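Local coordinates for protein enoyl-CoA hydratase, EchA12_1 (Mycobacterium marinum M, PDB 3QRE) that probably hydrates the double bond of enoyl-CoA thioesters in fatty acid metabolism, as a member of the enoyl-CoA hydratase/isomerase (crotonase) family, at residues 124-128 / 249-253. Residues are numbered along the deposited sequence; the frame is centred on the assembly and turned at random.
Sequences HFVTM and YGDAT
His124 O is gripped twice by Thr127, which meets both Tyr249 and Thr253: Thr127 N lies 2.9 Å from His124 O, and Thr127 OG1 donates to it in the carbonyl plane at 2.8 Å. A chi1 of 78° puts OG1 between the backbone N and the carbonyl carbon, facing His124 O, and swings CG2 beside the backbone N, toward the tyrosine. CB of Thr127 sits over the middle of the Tyr249 ring, 3.7 Å from its centroid and 9° off the normal, a CH-pi contact; CG2 sits on the same side, just past the CE1-CZ bond. Methyl CG2 of Thr253 rests against both Thr127 and His124, 3.2 Å from Thr127 OG1 and 4.0 Å from His124 CD2. The imidazole directs its edge at the backbone of Thr253, where NE2 donates a weak but fairly straight bond to Thr253 O (3.4 Å, 163°). Met128 sets CG 4.1 Å from Thr253 CB, and its bend at chi3 curls CE over the rim of one imidazole face. Beyond the ring, a water links Tyr249 OH with Val126 O, weakly at the latter. Phe176 stacks on His124, while Trp188 of the second subunit meets Tyr249 edge-to-face. The contact joins a largely buried 3-10 turn, leading toward strand 133-137 of the crotonase-like core, to the turn that ends helix 238-249, at a subunit interface.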
# COMPACT_ATOMS: atom_id res chain seq x y z
N HIS A 124 -18.03 5.96 8.04
CA HIS A 124 -16.67 6.40 8.37
C HIS A 124 -16.62 7.57 9.37
O HIS A 124 -15.62 8.28 9.45
CB HIS A 124 -15.96 6.82 7.09
CG HIS A 124 -16.53 8.04 6.46
ND1 HIS A 124 -17.90 8.23 6.35
CD2 HIS A 124 -15.95 9.12 5.90
CE1 HIS A 124 -18.13 9.38 5.74
NE2 HIS A 124 -16.97 9.94 5.46
N PHE A 125 -17.68 7.76 10.14
CA PHE A 125 -17.74 8.92 11.02
C PHE A 125 -16.64 8.90 12.10
O PHE A 125 -16.16 9.94 12.53
CB PHE A 125 -19.15 9.07 11.63
CG PHE A 125 -19.27 8.49 12.98
CD1 PHE A 125 -19.20 9.31 14.12
CD2 PHE A 125 -19.46 7.13 13.14
CE1 PHE A 125 -19.30 8.76 15.41
CE2 PHE A 125 -19.57 6.58 14.41
CZ PHE A 125 -19.47 7.40 15.55
N VAL A 126 -16.21 7.71 12.51
CA VAL A 126 -15.05 7.56 13.41
C VAL A 126 -13.77 8.24 12.90
O VAL A 126 -12.97 8.78 13.70
CB VAL A 126 -14.84 6.09 13.81
CG1 VAL A 126 -13.47 5.84 14.31
CG2 VAL A 126 -15.86 5.69 14.89
N THR A 127 -13.60 8.25 11.57
CA THR A 127 -12.45 8.91 10.97
C THR A 127 -12.52 10.43 11.10
O THR A 127 -11.53 11.09 10.88
CB THR A 127 -12.25 8.57 9.47
OG1 THR A 127 -13.18 9.30 8.66
CG2 THR A 127 -12.36 7.06 9.19
N MET A 128 -13.67 10.98 11.46
CA MET A 128 -13.80 12.45 11.52
C MET A 128 -13.82 12.97 12.96
O MET A 128 -14.07 14.15 13.19
CB MET A 128 -15.06 12.90 10.76
CG MET A 128 -14.98 12.52 9.27
SD MET A 128 -16.37 13.04 8.24
CE MET A 128 -17.75 12.07 8.82
N TYR A 249 -6.34 11.80 6.97
CA TYR A 249 -7.51 11.50 6.14
C TYR A 249 -7.74 12.59 5.08
O TYR A 249 -8.07 12.29 3.93
CB TYR A 249 -8.76 11.30 7.02
CG TYR A 249 -8.73 10.01 7.84
CD1 TYR A 249 -8.91 8.76 7.22
CD2 TYR A 249 -8.51 10.03 9.23
CE1 TYR A 249 -8.88 7.54 7.98
CE2 TYR A 249 -8.49 8.85 9.98
CZ TYR A 249 -8.67 7.60 9.35
OH TYR A 249 -8.66 6.44 10.09
N GLY A 250 -7.53 13.84 5.47
CA GLY A 250 -7.48 14.95 4.52
C GLY A 250 -8.82 15.26 3.88
O GLY A 250 -9.88 15.16 4.53
N ASP A 251 -8.74 15.66 2.61
CA ASP A 251 -9.90 15.99 1.78
C ASP A 251 -10.77 14.77 1.50
O ASP A 251 -11.94 14.91 1.12
CB ASP A 251 -9.43 16.60 0.44
N ALA A 252 -10.20 13.58 1.73
CA ALA A 252 -10.79 12.29 1.31
C ALA A 252 -12.11 11.88 2.01
O ALA A 252 -12.90 11.11 1.44
CB ALA A 252 -9.74 11.16 1.42
N THR A 253 -12.34 12.37 3.23
CA THR A 253 -13.56 12.07 3.99
C THR A 253 -14.72 13.01 3.58
O THR A 253 -15.89 12.74 3.90
CB THR A 253 -13.31 12.20 5.50
OG1 THR A 253 -12.65 13.45 5.75
CG2 THR A 253 -12.42 11.05 6.03
O HOH W 1 -10.48 6.71 12.62